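Long-range contacts in protein pelota homolog (Archaeoglobus fulgidus, PDB 3OBY), which probably recognises stalled ribosomes and promotes their release and the breakdown of damaged mRNA, and probably has endoribonuclease activity in its Sm-fold N-terminal domain: residues Glu130-Thr135 / Glu181-Lys186; Glu20-Leu25 / Val315-Thr320; Arg29-Lys34 / Leu105-Lys110; Tyr187-Gly192 / Val216-Ser221. One frame throughout, in Å; residues are numbered along the deposited sequence.

Three domains appear in these four contacts. Interaction 3 lies within the N-terminal Sm-fold domain, while interaction 2 joins that domain to the C-terminal one; both use helix 22-31, and their centres are about 18 Å apart. Interactions 1 and 4 belong to the middle domain, with centres about 12 Å apart, and meet directly in one mixed sheet, where strands 131-137 and 187-191 are neighbours. Along the chain, interactions 3, 1 and 4 follow in series, all nested inside the long loop closed by interaction 2. Interaction 2 thus brings the N- and C-terminal domains together, while the middle-domain pair lies well away from interaction 3, about 37 to 38 Å centre to centre.

Interaction 1 of 4, residues Glu130-Thr135 / Glu181-Lys186; sequences EIVMLT and ESFDFK
Phe185 has its CG set between the backbone N and the carbonyl carbon (chi1 58°), and this turn lays the ring beside Val132. In Val132 the CG2 branch stands next to the backbone N, opposite the carbonyl carbon, and reaches Phe185 CG at 3.3 Å. The valine's CB lies over one ring face, a CH-pi contact 4.0 Å from the centroid of Phe185 and 18° off the ring normal. Phe183, at the end of helix 172-183, approaches differently: its edge, at CD2, meets Val132 CG2 at 3.6 Å. A compact beta-branched residue thus serves two rings at once, one by its face and one by its rim. Nearer the start of the strand, Glu130 packs its aliphatic CG on Phe185 CB at 3.8 Å and sends its carboxylate to Arg147. Glu130 O accepts a nearly straight bond from Lys186 N (3.1 Å). A serine in place of Phe185 would probably leave one side of Val132 without its ring face and open a gap between the loop and the strand. Apolar contacts therefore seat the turn after the helix on the sheet, and one backbone bond ties Lys186 to Glu130, the residues just before strands 187-191 and 131-137.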
loop_
_atom_site.group_PDB
_atom_site.type_symbol
_atom_site.label_atom_id
_atom_site.label_comp_id
_atom_site.label_asym_id
_atom_site.label_seq_id
_atom_site.Cartn_x
_atom_site.Cartn_y
_atom_site.Cartn_z
ATOM N N GLU A 130 10.236 2.004 -9.674
ATOM C CA GLU A 130 10.676 3.075 -10.554
ATOM C C GLU A 130 9.573 3.297 -11.583
ATOM O O GLU A 130 9.282 2.417 -12.399
ATOM C CB GLU A 130 11.985 2.691 -11.259
ATOM C CG GLU A 130 12.574 3.799 -12.127
ATOM C CD GLU A 130 13.441 4.779 -11.348
ATOM O OE1 GLU A 130 13.010 5.264 -10.275
ATOM O OE2 GLU A 130 14.560 5.066 -11.824
ATOM N N ILE A 131 8.966 4.480 -11.538
ATOM C CA ILE A 131 7.878 4.826 -12.448
ATOM C C ILE A 131 8.259 5.854 -13.520
ATOM O O ILE A 131 8.854 6.889 -13.224
ATOM C CB ILE A 131 6.663 5.403 -11.668
ATOM C CG1 ILE A 131 6.225 4.446 -10.558
ATOM C CG2 ILE A 131 5.515 5.639 -12.617
ATOM C CD1 ILE A 131 5.916 3.058 -11.049
ATOM N N VAL A 132 7.900 5.567 -14.765
ATOM C CA VAL A 132 8.173 6.487 -15.862
ATOM C C VAL A 132 6.869 6.952 -16.504
ATOM O O VAL A 132 5.980 6.155 -16.794
ATOM C CB VAL A 132 9.057 5.847 -16.960
ATOM C CG1 VAL A 132 9.091 6.753 -18.192
ATOM C CG2 VAL A 132 10.467 5.639 -16.435
ATOM N N MET A 133 6.761 8.255 -16.717
ATOM C CA MET A 133 5.578 8.824 -17.327
ATOM C C MET A 133 5.911 9.313 -18.727
ATOM O O MET A 133 6.930 9.971 -18.941
ATOM C CB MET A 133 5.053 9.976 -16.480
ATOM C CG MET A 133 4.270 9.541 -15.263
ATOM S SD MET A 133 3.798 10.950 -14.271
ATOM C CE MET A 133 4.185 10.355 -12.592
ATOM N N LEU A 134 5.043 8.984 -19.678
ATOM C CA LEU A 134 5.228 9.375 -21.069
ATOM C C LEU A 134 3.984 10.019 -21.649
ATOM O O LEU A 134 2.941 9.376 -21.775
ATOM C CB LEU A 134 5.576 8.158 -21.919
ATOM C CG LEU A 134 5.523 8.418 -23.427
ATOM C CD1 LEU A 134 6.800 9.111 -23.851
ATOM C CD2 LEU A 134 5.361 7.113 -24.186
ATOM N N THR A 135 4.095 11.292 -22.001
ATOM C CA THR A 135 2.979 11.999 -22.613
ATOM C C THR A 135 3.299 11.991 -24.097
ATOM O O THR A 135 4.416 12.319 -24.492
ATOM C CB THR A 135 2.884 13.441 -22.112
ATOM O OG1 THR A 135 4.172 14.063 -22.200
ATOM C CG2 THR A 135 2.399 13.466 -20.675
ATOM N N GLU A 181 13.183 1.978 -23.283
ATOM C CA GLU A 181 13.816 0.693 -22.985
ATOM C C GLU A 181 15.222 0.823 -22.399
ATOM O O GLU A 181 15.658 -0.025 -21.620
ATOM C CB GLU A 181 13.841 -0.178 -24.249
ATOM C CG GLU A 181 13.919 -1.686 -23.989
ATOM C CD GLU A 181 15.336 -2.214 -23.950
ATOM O OE1 GLU A 181 15.994 -2.238 -25.014
ATOM O OE2 GLU A 181 15.788 -2.607 -22.854
ATOM N N SER A 182 15.925 1.891 -22.756
ATOM C CA SER A 182 17.274 2.088 -22.252
ATOM C C SER A 182 17.338 2.829 -20.915
ATOM O O SER A 182 18.367 2.781 -20.235
ATOM C CB SER A 182 18.125 2.821 -23.295
ATOM O OG SER A 182 17.630 4.125 -23.546
ATOM N N PHE A 183 16.253 3.504 -20.527
ATOM C CA PHE A 183 16.244 4.237 -19.255
ATOM C C PHE A 183 16.156 3.309 -18.038
ATOM O O PHE A 183 16.732 3.597 -16.987
ATOM C CB PHE A 183 15.098 5.253 -19.207
ATOM C CG PHE A 183 15.039 6.032 -17.916
ATOM C CD1 PHE A 183 16.088 6.868 -17.548
ATOM C CD2 PHE A 183 13.961 5.887 -17.039
ATOM C CE1 PHE A 183 16.065 7.550 -16.325
ATOM C CE2 PHE A 183 13.928 6.565 -15.815
ATOM C CZ PHE A 183 14.984 7.394 -15.457
ATOM N N ASP A 184 15.423 2.208 -18.178
ATOM C CA ASP A 184 15.284 1.222 -17.106
ATOM C C ASP A 184 14.323 1.637 -15.990
ATOM O O ASP A 184 14.647 2.455 -15.129
ATOM C CB ASP A 184 16.668 0.896 -16.528
ATOM C CG ASP A 184 16.677 -0.372 -15.691
ATOM O OD1 ASP A 184 17.782 -0.887 -15.419
ATOM O OD2 ASP A 184 15.592 -0.852 -15.300
ATOM N N PHE A 185 13.133 1.048 -16.021
ATOM C CA PHE A 185 12.091 1.305 -15.039
ATOM C C PHE A 185 11.200 0.069 -15.023
ATOM O O PHE A 185 11.451 -0.887 -15.754
ATOM C CB PHE A 185 11.259 2.500 -15.465
ATOM C CG PHE A 185 10.623 2.332 -16.806
ATOM C CD1 PHE A 185 11.355 2.533 -17.964
ATOM C CD2 PHE A 185 9.309 1.893 -16.910
ATOM C CE1 PHE A 185 10.780 2.317 -19.209
ATOM C CE2 PHE A 185 8.725 1.674 -18.150
ATOM C CZ PHE A 185 9.464 1.875 -19.302
ATOM N N LYS A 186 10.156 0.075 -14.200
ATOM C CA LYS A 186 9.268 -1.076 -14.172
ATOM C C LYS A 186 7.859 -0.769 -14.643
ATOM O O LYS A 186 7.250 -1.581 -15.321
ATOM C CB LYS A 186 9.247 -1.720 -12.782
ATOM C CG LYS A 186 9.334 -0.760 -11.627
ATOM C CD LYS A 186 9.860 -1.493 -10.397
ATOM C CE LYS A 186 11.381 -1.578 -10.385
ATOM N NZ LYS A 186 11.995 -0.257 -10.085
#

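Interaction 2 of 4, residues Glu20-Leu25 / Val315-Thr320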
loop_
_atom_site.group_PDB
_atom_site.type_symbol
_atom_site.label_atom_id
_atom_site.label_comp_id
_atom_site.label_asym_id
_atom_site.label_seq_id
_atom_site.Cartn_x
_atom_site.Cartn_y
_atom_site.Cartn_z
ATOM N N GLU A 20 -1.878 3.067 3.745
ATOM C CA GLU A 20 -2.241 2.610 2.401
ATOM C C GLU A 20 -2.696 1.150 2.366
ATOM O O GLU A 20 -3.139 0.649 1.336
ATOM C CB GLU A 20 -1.037 2.783 1.468
ATOM C CG GLU A 20 -0.445 4.188 1.435
ATOM C CD GLU A 20 0.883 4.258 0.695
ATOM O OE1 GLU A 20 1.901 3.788 1.243
ATOM O OE2 GLU A 20 0.912 4.780 -0.441
ATOM N N THR A 21 -2.573 0.466 3.494
ATOM C CA THR A 21 -2.952 -0.932 3.573
ATOM C C THR A 21 -3.587 -1.263 4.913
ATOM O O THR A 21 -3.464 -0.499 5.873
ATOM C CB THR A 21 -1.724 -1.847 3.390
ATOM O OG1 THR A 21 -0.822 -1.666 4.487
ATOM C CG2 THR A 21 -1.012 -1.512 2.112
ATOM N N LEU A 22 -4.261 -2.405 4.972
ATOM C CA LEU A 22 -4.884 -2.824 6.211
ATOM C C LEU A 22 -3.791 -3.065 7.259
ATOM O O LEU A 22 -4.036 -2.930 8.459
ATOM C CB LEU A 22 -5.733 -4.072 5.975
ATOM C CG LEU A 22 -6.882 -3.852 4.975
ATOM C CD1 LEU A 22 -7.729 -5.103 4.879
ATOM C CD2 LEU A 22 -7.741 -2.679 5.406
ATOM N N ASP A 23 -2.583 -3.397 6.797
ATOM C CA ASP A 23 -1.432 -3.605 7.688
ATOM C C ASP A 23 -1.191 -2.281 8.413
ATOM O O ASP A 23 -1.075 -2.222 9.643
ATOM C CB ASP A 23 -0.158 -3.927 6.888
ATOM C CG ASP A 23 -0.198 -5.287 6.211
ATOM O OD1 ASP A 23 -1.268 -5.921 6.183
ATOM O OD2 ASP A 23 0.854 -5.720 5.692
ATOM N N ASP A 24 -1.108 -1.219 7.615
ATOM C CA ASP A 24 -0.868 0.125 8.115
ATOM C C ASP A 24 -1.944 0.503 9.119
ATOM O O ASP A 24 -1.649 0.905 10.246
ATOM C CB ASP A 24 -0.883 1.130 6.958
ATOM C CG ASP A 24 0.340 1.035 6.053
ATOM O OD1 ASP A 24 0.278 1.603 4.936
ATOM O OD2 ASP A 24 1.357 0.425 6.447
ATOM N N LEU A 25 -3.196 0.370 8.698
ATOM C CA LEU A 25 -4.328 0.705 9.549
ATOM C C LEU A 25 -4.266 -0.063 10.867
ATOM O O LEU A 25 -4.541 0.484 11.935
ATOM C CB LEU A 25 -5.632 0.393 8.821
ATOM C CG LEU A 25 -6.849 1.149 9.354
ATOM C CD1 LEU A 25 -6.594 2.640 9.236
ATOM C CD2 LEU A 25 -8.095 0.756 8.572
ATOM N N VAL A 315 3.331 -9.759 9.694
ATOM C CA VAL A 315 1.896 -9.941 9.559
ATOM C C VAL A 315 1.466 -9.381 8.210
ATOM O O VAL A 315 1.942 -8.335 7.787
ATOM C CB VAL A 315 1.113 -9.196 10.669
ATOM C CG1 VAL A 315 -0.383 -9.461 10.512
ATOM C CG2 VAL A 315 1.602 -9.633 12.051
ATOM N N VAL A 316 0.571 -10.090 7.534
ATOM C CA VAL A 316 0.059 -9.651 6.240
ATOM C C VAL A 316 -1.466 -9.765 6.259
ATOM O O VAL A 316 -2.016 -10.868 6.241
ATOM C CB VAL A 316 0.630 -10.513 5.088
ATOM C CG1 VAL A 316 -0.077 -10.178 3.790
ATOM C CG2 VAL A 316 2.136 -10.273 4.941
ATOM N N ILE A 317 -2.143 -8.621 6.316
ATOM C CA ILE A 317 -3.599 -8.616 6.340
ATOM C C ILE A 317 -4.134 -8.349 4.947
ATOM O O ILE A 317 -3.953 -7.258 4.404
ATOM C CB ILE A 317 -4.162 -7.536 7.296
ATOM C CG1 ILE A 317 -3.541 -7.678 8.683
ATOM C CG2 ILE A 317 -5.679 -7.687 7.408
ATOM C CD1 ILE A 317 -3.931 -6.585 9.635
ATOM N N MET A 318 -4.802 -9.350 4.378
ATOM C CA MET A 318 -5.371 -9.238 3.040
ATOM C C MET A 318 -6.864 -8.964 3.114
ATOM O O MET A 318 -7.572 -9.511 3.953
ATOM C CB MET A 318 -5.128 -10.525 2.251
ATOM C CG MET A 318 -3.714 -11.095 2.371
ATOM S SD MET A 318 -3.544 -12.577 1.373
ATOM C CE MET A 318 -1.828 -12.927 1.553
ATOM N N SER A 319 -7.333 -8.101 2.226
ATOM C CA SER A 319 -8.741 -7.753 2.174
ATOM C C SER A 319 -9.521 -8.708 1.293
ATOM O O SER A 319 -9.192 -8.891 0.127
ATOM C CB SER A 319 -8.909 -6.344 1.623
ATOM O OG SER A 319 -10.260 -6.115 1.265
ATOM N N THR A 320 -10.568 -9.305 1.844
ATOM C CA THR A 320 -11.396 -10.219 1.071
ATOM C C THR A 320 -12.085 -9.518 -0.102
ATOM O O THR A 320 -12.850 -10.142 -0.838
ATOM C CB THR A 320 -12.454 -10.875 1.949
ATOM O OG1 THR A 320 -13.208 -9.863 2.629
ATOM C CG2 THR A 320 -11.787 -11.774 2.983
#
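Asp23 and Leu22, both in the first turn of helix 22-31, meet strand 314-318 in two chemically distinct ways. The polar contact belongs to Asp23. With CG beside its own backbone N (chi1 -69°), the carboxylate swings toward the strand, and OD1 accepts the N-H of Ile317 at 2.8 Å. The donor comes from the syn side, 23° out of the carboxylate plane, and the bond is fairly straight at 161°. Strand 314-318 is an outermost strand of its sheet: Val316 and Met318 bond to strand 282-288, whereas the Ile317 N-H faces the helix, where a short acidic side chain can take it. Asp23 OD2 forms a salt bridge with Arg245 of helix 236-262.

The apolar contacts belong to Leu22. Its CB lies 3.9 Å from Ile317 CG2, and its CD1 reaches past to Ser319 CB at 3.7 Å. CD1, at the end of the CG1 branch of Ile317, lies 3.8 Å from Leu22 O, so the isoleucine borders both the side chain and the backbone of the leucine.

The third kind is internal to the helix start. Thr21 is the N-cap, its OG1 accepting from Asp24 N at 3.2 Å. Asp24 OD1 in turn accepts a weak bond from Thr21 N, completing a capping box, and separately accepts from Glu20 N at 2.9 Å.

The interface between the N-terminal and C-terminal domains thus rests here on one directional bond, a shared charge and modest apolar cover. So small a set of contacts is consistent with the inter-domain plasticity of archaeal Pelotas.

Interaction 3 of 4, residues Arg29-Lys34 / Leu105-Lys110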
loop_
_atom_site.group_PDB
_atom_site.type_symbol
_atom_site.label_atom_id
_atom_site.label_comp_id
_atom_site.label_asym_id
_atom_site.label_seq_id
_atom_site.Cartn_x
_atom_site.Cartn_y
_atom_site.Cartn_z
ATOM N N ARG A 29 -3.515 1.685 14.806
ATOM C CA ARG A 29 -4.428 1.440 15.920
ATOM C C ARG A 29 -3.683 1.215 17.237
ATOM O O ARG A 29 -4.192 1.537 18.307
ATOM C CB ARG A 29 -5.319 0.233 15.606
ATOM C CG ARG A 29 -6.334 -0.121 16.687
ATOM C CD ARG A 29 -5.710 -0.927 17.801
ATOM N NE ARG A 29 -6.651 -1.197 18.891
ATOM C CZ ARG A 29 -6.769 -0.478 20.008
ATOM N NH1 ARG A 29 -6.006 0.583 20.210
ATOM N NH2 ARG A 29 -7.642 -0.842 20.940
ATOM N N PHE A 30 -2.477 0.665 17.165
ATOM C CA PHE A 30 -1.706 0.430 18.374
ATOM C C PHE A 30 -0.647 1.508 18.558
ATOM O O PHE A 30 -0.062 1.643 19.634
ATOM C CB PHE A 30 -1.099 -0.973 18.338
ATOM C CG PHE A 30 -2.126 -2.065 18.416
ATOM C CD1 PHE A 30 -2.819 -2.296 19.604
ATOM C CD2 PHE A 30 -2.472 -2.802 17.281
ATOM C CE1 PHE A 30 -3.845 -3.246 19.661
ATOM C CE2 PHE A 30 -3.495 -3.755 17.327
ATOM C CZ PHE A 30 -4.187 -3.973 18.519
ATOM N N ILE A 31 -0.416 2.289 17.506
ATOM C CA ILE A 31 0.542 3.391 17.571
ATOM C C ILE A 31 -0.164 4.559 18.268
ATOM O O ILE A 31 0.364 5.142 19.213
ATOM C CB ILE A 31 1.001 3.838 16.156
ATOM C CG1 ILE A 31 1.903 2.777 15.523
ATOM C CG2 ILE A 31 1.729 5.156 16.243
ATOM C CD1 ILE A 31 3.088 2.394 16.377
ATOM N N ILE A 32 -1.363 4.889 17.796
ATOM C CA ILE A 32 -2.152 5.966 18.394
ATOM C C ILE A 32 -2.591 5.510 19.783
ATOM O O ILE A 32 -3.135 4.421 19.944
ATOM C CB ILE A 32 -3.406 6.250 17.576
ATOM C CG1 ILE A 32 -3.020 6.752 16.191
ATOM C CG2 ILE A 32 -4.274 7.260 18.301
ATOM C CD1 ILE A 32 -4.169 6.721 15.211
ATOM N N GLU A 33 -2.366 6.349 20.785
ATOM C CA GLU A 33 -2.713 5.989 22.149
ATOM C C GLU A 33 -3.589 7.007 22.866
ATOM O O GLU A 33 -3.660 8.179 22.481
ATOM C CB GLU A 33 -1.431 5.777 22.946
ATOM C CG GLU A 33 -0.550 4.657 22.407
ATOM C CD GLU A 33 0.776 4.554 23.136
ATOM O OE1 GLU A 33 1.722 5.276 22.765
ATOM O OE2 GLU A 33 0.865 3.756 24.090
ATOM N N LYS A 34 -4.272 6.548 23.910
ATOM C CA LYS A 34 -5.112 7.436 24.693
ATOM C C LYS A 34 -4.155 8.426 25.310
ATOM O O LYS A 34 -3.226 8.030 26.014
ATOM C CB LYS A 34 -5.850 6.668 25.791
ATOM C CG LYS A 34 -7.013 5.817 25.281
ATOM C CD LYS A 34 -7.618 4.953 26.381
ATOM C CE LYS A 34 -6.608 3.953 26.928
ATOM N NZ LYS A 34 -7.182 3.065 27.973
ATOM N N LEU A 105 -3.832 11.749 8.273
ATOM C CA LEU A 105 -4.031 12.069 9.670
ATOM C C LEU A 105 -2.681 12.445 10.275
ATOM O O LEU A 105 -1.631 12.027 9.782
ATOM C CB LEU A 105 -4.622 10.887 10.437
ATOM C CG LEU A 105 -3.718 9.685 10.686
ATOM C CD1 LEU A 105 -4.086 9.052 12.014
ATOM C CD2 LEU A 105 -3.845 8.703 9.538
ATOM N N SER A 106 -2.726 13.246 11.337
ATOM C CA SER A 106 -1.537 13.693 12.039
ATOM C C SER A 106 -1.602 13.223 13.482
ATOM O O SER A 106 -2.606 13.420 14.171
ATOM C CB SER A 106 -1.441 15.222 12.015
ATOM O OG SER A 106 -1.142 15.698 10.718
ATOM N N ILE A 107 -0.522 12.594 13.927
ATOM C CA ILE A 107 -0.417 12.104 15.290
ATOM C C ILE A 107 0.639 12.985 15.952
ATOM O O ILE A 107 1.729 13.168 15.418
ATOM C CB ILE A 107 0.039 10.623 15.317
ATOM C CG1 ILE A 107 -1.019 9.746 14.663
ATOM C CG2 ILE A 107 0.282 10.155 16.738
ATOM C CD1 ILE A 107 -0.565 8.317 14.454
ATOM N N ILE A 108 0.295 13.548 17.104
ATOM C CA ILE A 108 1.200 14.406 17.847
ATOM C C ILE A 108 1.339 13.815 19.236
ATOM O O ILE A 108 0.356 13.715 19.966
ATOM C CB ILE A 108 0.640 15.830 17.957
ATOM C CG1 ILE A 108 0.330 16.360 16.555
ATOM C CG2 ILE A 108 1.645 16.734 18.657
ATOM C CD1 ILE A 108 -0.286 17.745 16.538
ATOM N N LYS A 109 2.563 13.421 19.585
ATOM C CA LYS A 109 2.854 12.810 20.880
ATOM C C LYS A 109 4.360 12.724 21.064
ATOM O O LYS A 109 5.144 13.234 20.255
ATOM C CB LYS A 109 2.302 11.380 20.915
ATOM C CG LYS A 109 2.936 10.489 19.833
ATOM C CD LYS A 109 2.249 9.138 19.662
ATOM C CE LYS A 109 2.370 8.277 20.911
ATOM N NZ LYS A 109 1.684 6.961 20.772
ATOM N N LYS A 110 4.745 12.065 22.148
ATOM C CA LYS A 110 6.142 11.818 22.438
ATOM C C LYS A 110 6.245 10.405 21.877
ATOM O O LYS A 110 5.502 9.516 22.290
ATOM C CB LYS A 110 6.403 11.828 23.953
ATOM C CG LYS A 110 5.807 10.649 24.734
ATOM C CD LYS A 110 5.986 10.826 26.241
ATOM C CE LYS A 110 5.556 9.591 27.028
ATOM N NZ LYS A 110 6.434 8.412 26.771
#
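Ile32 overlaps Ile107, the two side chains crossing obliquely so that CG1 of Ile32 lies 3.4 Å from CD1 of Ile107. Farther along, Ile32 CD1 meets Leu105 CD1 tip to tip at 4.0 Å. Ile31, in the last turn of helix 22-31, adds its CG2 branch at 4.3 Å from Ile107 CD1. Branched aliphatic residues suit this place, since they fill the space between the helix end and the inward face of strand 105-108, where Val38 and Val67 of neighbouring strands also pack.

Beside this apolar layer runs Lys109. Its CG sits between the backbone N and the carbonyl carbon (chi1 61°), and a bend at chi3 (-64°) turns the amine toward the residues that end the helix. NZ donates to Ile31 O at 2.7 Å, closely in line with the C=O bond, and forms a salt bridge with Glu33 OE1 at 2.6 Å on the anti lone pair. Asp36 is a further acidic partner of NZ, while Glu33 OE1 is also shared with Lys112 and Gln115.

A leucine in place of Lys109 has no amine, and would probably leave the Ile31 carbonyl without this donor and Glu33 and Asp36 without the positive charge between them. The two carboxylates probably favour the protonated amine and offset the cost of its burial, while its bonds tie the C-terminal end of the helix to the corner of the sheet in the Sm-fold domain.

Interaction 4 of 4, residues Tyr187-Gly192 / Val216-Ser221; sequences YLIVAG and VVVDVS
Ile189 and Val218 lie side by side and point the same way, the CG2 of one 4.0 Å from the CG2 of the other. Val216 faces that side of the sheet too, its CG2 more loosely placed 4.5 Å from Ile189 CG1. On the reverse side Val190 pairs with Val217, whose CG2 comes within 4.2 Å of Val190 CB. Because Val217 CG1 stands anti to the backbone N (chi1 179°), that branch drops beside the carbonyl O of Val190. Beta-branched residues suit such extended backbone, and their short side chains cover the sheet without needing to reach far.

The backbones run parallel. Val216 N donates to Leu188 O, Val190 N to Val216 O at 2.8 Å, and Val218 N to Val190 O in a more bent bond. Farther along, Ala191 CB rests on Val220 CB at 3.9 Å, and Gly192 N bonds to Val220 O at 3.1 Å. Gly192 has backbone angles that would press any CB against the preceding carbonyl, so glycine suits this loop.

Helix 196-207, which joins the two strands in a beta-alpha-beta crossover, covers the face of Val190 and Val217, and its Lys197 NZ donates hydrogen bonds to the carbonyls of Gly192 and Val218. Val236 of helix 236-262 meets Ile189 and Val218 on the other face, while strand 131-137 flanks strand 187-191 and leaves strand 215-217 at the sheet's margin.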
loop_
_atom_site.group_PDB
_atom_site.type_symbol
_atom_site.label_atom_id
_atom_site.label_comp_id
_atom_site.label_asym_id
_atom_site.label_seq_id
_atom_site.Cartn_x
_atom_site.Cartn_y
_atom_site.Cartn_z
ATOM N N TYR A 187 7.338 0.402 -14.306
ATOM C CA TYR A 187 5.988 0.750 -14.735
ATOM C C TYR A 187 5.960 2.011 -15.572
ATOM O O TYR A 187 6.651 2.992 -15.277
ATOM C CB TYR A 187 5.049 0.918 -13.535
ATOM C CG TYR A 187 4.778 -0.368 -12.803
ATOM C CD1 TYR A 187 4.026 -1.383 -13.390
ATOM C CD2 TYR A 187 5.304 -0.587 -11.534
ATOM C CE1 TYR A 187 3.808 -2.589 -12.726
ATOM C CE2 TYR A 187 5.092 -1.784 -10.863
ATOM C CZ TYR A 187 4.347 -2.779 -11.463
ATOM O OH TYR A 187 4.156 -3.967 -10.801
ATOM N N LEU A 188 5.142 1.972 -16.616
ATOM C CA LEU A 188 5.004 3.086 -17.529
ATOM C C LEU A 188 3.581 3.630 -17.532
ATOM O O LEU A 188 2.615 2.872 -17.606
ATOM C CB LEU A 188 5.390 2.642 -18.949
ATOM C CG LEU A 188 5.170 3.635 -20.100
ATOM C CD1 LEU A 188 6.101 4.823 -19.943
ATOM C CD2 LEU A 188 5.412 2.944 -21.434
ATOM N N ILE A 189 3.463 4.948 -17.417
ATOM C CA ILE A 189 2.166 5.596 -17.481
ATOM C C ILE A 189 2.220 6.281 -18.839
ATOM O O ILE A 189 3.121 7.070 -19.101
ATOM C CB ILE A 189 1.973 6.673 -16.383
ATOM C CG1 ILE A 189 1.852 6.027 -15.003
ATOM C CG2 ILE A 189 0.701 7.448 -16.651
ATOM C CD1 ILE A 189 3.047 5.207 -14.605
ATOM N N VAL A 190 1.272 5.957 -19.707
ATOM C CA VAL A 190 1.217 6.538 -21.046
ATOM C C VAL A 190 -0.024 7.411 -21.177
ATOM O O VAL A 190 -1.145 6.905 -21.183
ATOM C CB VAL A 190 1.157 5.427 -22.109
ATOM C CG1 VAL A 190 1.195 6.021 -23.493
ATOM C CG2 VAL A 190 2.307 4.469 -21.908
ATOM N N ALA A 191 0.179 8.721 -21.276
ATOM C CA ALA A 191 -0.935 9.656 -21.401
ATOM C C ALA A 191 -0.733 10.581 -22.588
ATOM O O ALA A 191 0.327 10.576 -23.211
ATOM C CB ALA A 191 -1.083 10.472 -20.126
ATOM N N GLY A 192 -1.754 11.379 -22.891
ATOM C CA GLY A 192 -1.676 12.302 -24.009
ATOM C C GLY A 192 -3.009 12.502 -24.707
ATOM O O GLY A 192 -3.977 11.791 -24.430
ATOM N N VAL A 216 0.358 1.351 -18.681
ATOM C CA VAL A 216 -1.064 1.683 -18.660
ATOM C C VAL A 216 -1.330 3.018 -19.333
ATOM O O VAL A 216 -0.547 3.956 -19.198
ATOM C CB VAL A 216 -1.616 1.753 -17.221
ATOM C CG1 VAL A 216 -1.340 0.444 -16.497
ATOM C CG2 VAL A 216 -0.990 2.922 -16.476
ATOM N N VAL A 217 -2.439 3.095 -20.063
ATOM C CA VAL A 217 -2.829 4.323 -20.751
ATOM C C VAL A 217 -3.906 5.040 -19.945
ATOM O O VAL A 217 -4.969 4.481 -19.687
ATOM C CB VAL A 217 -3.387 4.030 -22.152
ATOM C CG1 VAL A 217 -3.809 5.322 -22.822
ATOM C CG2 VAL A 217 -2.343 3.326 -22.986
ATOM N N VAL A 218 -3.621 6.275 -19.550
ATOM C CA VAL A 218 -4.554 7.075 -18.764
ATOM C C VAL A 218 -5.295 8.080 -19.642
ATOM O O VAL A 218 -4.824 8.440 -20.721
ATOM C CB VAL A 218 -3.812 7.814 -17.628
ATOM C CG1 VAL A 218 -4.743 8.779 -16.918
ATOM C CG2 VAL A 218 -3.270 6.797 -16.636
ATOM N N ASP A 219 -6.454 8.526 -19.170
ATOM C CA ASP A 219 -7.287 9.474 -19.903
ATOM C C ASP A 219 -6.704 10.882 -20.034
ATOM O O ASP A 219 -7.111 11.638 -20.914
ATOM C CB ASP A 219 -8.667 9.566 -19.250
ATOM C CG ASP A 219 -9.656 10.362 -20.083
ATOM O OD1 ASP A 219 -10.734 10.710 -19.555
ATOM O OD2 ASP A 219 -9.359 10.633 -21.268
ATOM N N VAL A 220 -5.766 11.240 -19.161
ATOM C CA VAL A 220 -5.146 12.567 -19.203
ATOM C C VAL A 220 -4.861 13.027 -20.632
ATOM O O VAL A 220 -4.348 12.267 -21.450
ATOM C CB VAL A 220 -3.821 12.589 -18.404
ATOM C CG1 VAL A 220 -3.136 13.937 -18.562
ATOM C CG2 VAL A 220 -4.097 12.313 -16.935
ATOM N N SER A 221 -5.192 14.280 -20.928
ATOM C CA SER A 221 -4.983 14.829 -22.264
ATOM C C SER A 221 -3.789 15.766 -22.334
ATOM O O SER A 221 -3.190 15.948 -23.397
ATOM C CB SER A 221 -6.233 15.578 -22.724
ATOM O OG SER A 221 -7.342 14.704 -22.837
#